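Local coordinates for protein PHO85 cyclin-10 (Saccharomyces cerevisiae, PDB 4KRD) that serves as the cyclin partner of the cyclin-dependent kinase PHO85, and the pair phosphorylates and negatively regulates glycogen synthase in yeast, at residues E132-R135 with M136-A140; L168-K171 with L172-S175. All blocks are in the same frame, centred on the assembly; numbering follows the deposited sequence.

Contact 1 of 2, residues E132-R135 with M136-A140; sequences EVHR and MIIAA
V133 turns CG1 away from its own N (chi1 168°), while I137 sets CG1 beside its own N (chi1 -73°) and then runs extended to CD1. These two torsions bring the methyl tips together one helical turn apart. V133 CG1 meets I137 CD1 at 3.7 Å, and the two side chains cross at a slant. I137 CG1 also sits off the oxygen end of the V133 carbonyl, 3.4 Å from V133 O. I138 repeats the pattern one residue on. Its CG1 sits 3.4 Å from H134 O, and its CD1 comes up obliquely to the H134 ring. M136 takes a different course. Its CB rests 3.2 Å from E132 O, and its chain then bends toward I109, L112 and F113 of helix 99-113. The backbone is held by i to i+4 hydrogen bonds. I137 N donates to V133 O at 3.0 Å, and A139 N to R135 O at 3.1 Å. The bond from I138 N to H134 O is longer, 3.3 Å, but nearly straight at 170°. The polar ends leave the contact: E132 OE1 is hydrogen-bonded to Y71 OH and Q129 N, and R135 NH1 to N73 O. V133 and I137 face S84 of helix 84-95. I138 reaches F87 there. The stretch lies inside the cyclin domain with helices on several sides. Its chemistry implies a helix held by main-chain bonds and by branched apolar contacts in a buried setting, with the polar ends of E132 and R135 hydrogen-bonded to neutral groups outside it, while the R135 chain packs on L168 and L172.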
loop_
_atom_site.group_PDB
_atom_site.type_symbol
_atom_site.label_atom_id
_atom_site.label_comp_id
_atom_site.label_asym_id
_atom_site.label_seq_id
_atom_site.Cartn_x
_atom_site.Cartn_y
_atom_site.Cartn_z
ATOM N N GLU B 132 15.174 -10.328 -23.977
ATOM C CA GLU B 132 14.126 -9.873 -23.042
ATOM C C GLU B 132 14.697 -9.022 -21.920
ATOM O O GLU B 132 13.946 -8.351 -21.193
ATOM C CB GLU B 132 13.362 -11.078 -22.482
ATOM C CG GLU B 132 12.505 -11.771 -23.553
ATOM C CD GLU B 132 12.189 -13.235 -23.262
ATOM O OE1 GLU B 132 12.663 -13.778 -22.241
ATOM O OE2 GLU B 132 11.459 -13.849 -24.074
ATOM N N VAL B 133 16.025 -9.013 -21.794
ATOM C CA VAL B 133 16.674 -8.389 -20.640
ATOM C C VAL B 133 16.530 -6.864 -20.546
ATOM O O VAL B 133 16.238 -6.324 -19.471
ATOM C CB VAL B 133 18.163 -8.765 -20.539
ATOM C CG1 VAL B 133 18.864 -7.874 -19.517
ATOM C CG2 VAL B 133 18.309 -10.251 -20.189
ATOM N N HIS B 134 16.726 -6.172 -21.665
ATOM C CA HIS B 134 16.708 -4.709 -21.667
ATOM C C HIS B 134 15.358 -4.138 -21.194
ATOM O O HIS B 134 15.300 -3.252 -20.331
ATOM C CB HIS B 134 17.043 -4.204 -23.073
ATOM C CG HIS B 134 17.220 -2.722 -23.161
ATOM N ND1 HIS B 134 16.287 -1.894 -23.751
ATOM C CD2 HIS B 134 18.220 -1.916 -22.734
ATOM C CE1 HIS B 134 16.706 -0.644 -23.687
ATOM N NE2 HIS B 134 17.874 -0.628 -23.069
ATOM N N ARG B 135 14.275 -4.655 -21.757
ATOM C CA ARG B 135 12.940 -4.185 -21.410
ATOM C C ARG B 135 12.519 -4.660 -20.021
ATOM O O ARG B 135 11.726 -3.997 -19.356
ATOM C CB ARG B 135 11.920 -4.625 -22.464
ATOM C CG ARG B 135 12.064 -3.880 -23.792
ATOM C CD ARG B 135 10.984 -4.305 -24.778
ATOM N NE ARG B 135 11.045 -3.535 -26.016
ATOM C CZ ARG B 135 10.165 -3.633 -27.002
ATOM N NH1 ARG B 135 9.136 -4.465 -26.901
ATOM N NH2 ARG B 135 10.308 -2.885 -28.088
ATOM N N MET B 136 13.040 -5.812 -19.600
ATOM C CA MET B 136 12.783 -6.324 -18.254
ATOM C C MET B 136 13.375 -5.408 -17.183
ATOM O O MET B 136 12.759 -5.165 -16.146
ATOM C CB MET B 136 13.345 -7.738 -18.107
ATOM C CG MET B 136 13.098 -8.379 -16.746
ATOM S SD MET B 136 11.350 -8.677 -16.374
ATOM C CE MET B 136 10.919 -9.821 -17.684
ATOM N N ILE B 137 14.580 -4.915 -17.434
ATOM C CA ILE B 137 15.240 -3.975 -16.530
ATOM C C ILE B 137 14.432 -2.692 -16.381
ATOM O O ILE B 137 14.208 -2.210 -15.275
ATOM C CB ILE B 137 16.665 -3.644 -17.023
ATOM C CG1 ILE B 137 17.588 -4.840 -16.776
ATOM C CG2 ILE B 137 17.204 -2.411 -16.331
ATOM C CD1 ILE B 137 18.925 -4.753 -17.510
ATOM N N ILE B 138 14.012 -2.140 -17.510
ATOM C CA ILE B 138 13.150 -0.968 -17.522
ATOM C C ILE B 138 11.913 -1.160 -16.629
ATOM O O ILE B 138 11.639 -0.345 -15.752
ATOM C CB ILE B 138 12.724 -0.653 -18.957
ATOM C CG1 ILE B 138 13.949 -0.227 -19.779
ATOM C CG2 ILE B 138 11.686 0.460 -18.991
ATOM C CD1 ILE B 138 13.607 0.141 -21.204
ATOM N N ALA B 139 11.178 -2.241 -16.858
ATOM C CA ALA B 139 9.947 -2.513 -16.096
ATOM C C ALA B 139 10.182 -2.725 -14.602
ATOM O O ALA B 139 9.442 -2.188 -13.758
ATOM C CB ALA B 139 9.225 -3.728 -16.698
ATOM N N ALA B 140 11.205 -3.515 -14.256
ATOM C CA ALA B 140 11.455 -3.855 -12.854
ATOM C C ALA B 140 11.899 -2.639 -12.054
ATOM O O ALA B 140 11.516 -2.466 -10.890
ATOM C CB ALA B 140 12.479 -4.990 -12.744
#

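Contact 2 of 2, residues L168-K171 with L172-S175; sequences LLTK and LEVS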
loop_
_atom_site.group_PDB
_atom_site.type_symbol
_atom_site.label_atom_id
_atom_site.label_comp_id
_atom_site.label_asym_id
_atom_site.label_seq_id
_atom_site.Cartn_x
_atom_site.Cartn_y
_atom_site.Cartn_z
ATOM N N LEU B 168 5.288 2.717 -24.704
ATOM C CA LEU B 168 5.980 1.468 -24.402
ATOM C C LEU B 168 6.212 1.290 -22.895
ATOM O O LEU B 168 5.997 0.209 -22.355
ATOM C CB LEU B 168 7.312 1.378 -25.161
ATOM C CG LEU B 168 8.131 0.107 -24.909
ATOM C CD1 LEU B 168 7.346 -1.143 -25.266
ATOM C CD2 LEU B 168 9.451 0.143 -25.660
ATOM N N LEU B 169 6.649 2.352 -22.227
ATOM C CA LEU B 169 6.892 2.311 -20.786
ATOM C C LEU B 169 5.653 1.839 -20.025
ATOM O O LEU B 169 5.732 0.977 -19.152
ATOM C CB LEU B 169 7.349 3.676 -20.262
ATOM C CG LEU B 169 7.655 3.757 -18.759
ATOM C CD1 LEU B 169 8.611 2.656 -18.303
ATOM C CD2 LEU B 169 8.190 5.116 -18.368
ATOM N N THR B 170 4.505 2.399 -20.377
ATOM C CA THR B 170 3.251 1.984 -19.779
ATOM C C THR B 170 2.985 0.509 -20.051
ATOM O O THR B 170 2.572 -0.227 -19.152
ATOM C CB THR B 170 2.086 2.842 -20.289
ATOM O OG1 THR B 170 2.364 4.210 -19.976
ATOM C CG2 THR B 170 0.756 2.414 -19.640
ATOM N N LYS B 171 3.210 0.083 -21.271
ATOM C CA LYS B 171 2.989 -1.279 -21.648
ATOM C C LYS B 171 3.881 -2.243 -20.862
ATOM O O LYS B 171 3.470 -3.306 -20.494
ATOM C CB LYS B 171 3.208 -1.428 -23.139
ATOM C CG LYS B 171 2.927 -2.780 -23.656
ATOM C CD LYS B 171 3.249 -2.917 -25.108
ATOM C CE LYS B 171 2.159 -2.341 -25.954
ATOM N NZ LYS B 171 2.629 -1.790 -27.276
ATOM N N LEU B 172 5.110 -1.838 -20.624
ATOM C CA LEU B 172 6.057 -2.643 -19.866
ATOM C C LEU B 172 5.740 -2.707 -18.365
ATOM O O LEU B 172 5.833 -3.779 -17.770
ATOM C CB LEU B 172 7.483 -2.151 -20.098
ATOM C CG LEU B 172 8.002 -2.348 -21.534
ATOM C CD1 LEU B 172 9.418 -1.834 -21.640
ATOM C CD2 LEU B 172 7.896 -3.827 -21.972
ATOM N N GLU B 173 5.377 -1.577 -17.757
ATOM C CA GLU B 173 4.921 -1.587 -16.355
ATOM C C GLU B 173 3.815 -2.607 -16.140
ATOM O O GLU B 173 3.853 -3.388 -15.198
ATOM C CB GLU B 173 4.345 -0.234 -15.930
ATOM C CG GLU B 173 5.306 0.916 -15.896
ATOM C CD GLU B 173 4.599 2.225 -15.528
ATOM O OE1 GLU B 173 3.466 2.453 -15.994
ATOM O OE2 GLU B 173 5.188 3.025 -14.785
ATOM N N VAL B 174 2.803 -2.561 -17.001
ATOM C CA VAL B 174 1.632 -3.403 -16.830
ATOM C C VAL B 174 1.948 -4.864 -17.132
ATOM O O VAL B 174 1.425 -5.753 -16.484
ATOM C CB VAL B 174 0.464 -2.930 -17.714
ATOM C CG1 VAL B 174 -0.692 -3.914 -17.641
ATOM C CG2 VAL B 174 0.011 -1.542 -17.297
ATOM N N SER B 175 2.794 -5.107 -18.126
ATOM C CA SER B 175 3.175 -6.471 -18.459
ATOM C C SER B 175 3.861 -7.157 -17.276
ATOM O O SER B 175 3.558 -8.303 -16.962
ATOM C CB SER B 175 4.096 -6.499 -19.687
ATOM O OG SER B 175 3.421 -6.003 -20.833
#
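L168 and L172 form the tight side of this helical turn. L168 CD1 lies 4.0 Å from L172 CG, and L168 CG is equally close to L172 CD1. L172 CG also sits 3.4 Å from L168 O, the carbonyl that accepts the bond from L172 N at 2.8 Å. This leucine edge faces R135 of helix 130-148, and L172 touches F74 as well. An alanine in place of L172 would probably open a gap beside L168, F74 and R135. E173 packs its CG 3.3 Å from L169 O. Its OE2 makes salt bridges to R142 and K146, and its OE1 bonds to the backbone of the chain of another protein, probably the kinase. T170 OG1 is hydrogen-bonded to K166 O and to the backbone of that other chain. The loose side belongs to K171. The K171 chain leads away from the turn and is exposed to solvent. Its carbonyl is better engaged: K171 O accepts from S175 N at 3.1 Å. S175 OG lies 2.7 Å from K171 O, but E70 OE1 is also within reach of its one proton. N73 ND2 bonds to the same hydroxyl. The chemistry implies a helix whose leucines pack on helix 130-148 and whose E173 serves both sides, OE2 salt-bridged within the chain and OE1 bonded to the other protein.

Overall arrangement
Following the chain from the N terminus, contact 1 comes first, on helix 130-148, and closes only a helical turn. Helix 155-162 follows, and contact 2 then closes a turn of helix 166-180. The two are in series; neither nests in nor crosses the other. Their centres are about 10 Å apart, and they touch directly, A139 CB lying 3.6 Å from L172 O. R135 CB packs on L172 CD1 at 3.8 Å, and I138 CG2 on L169 CD1 at 3.8 Å. Contact 1 also joins this helix pair to helices 84-95 and 99-113. Contact 2 lies farther from the chain's centre and carries the pair to the surface that meets another protein.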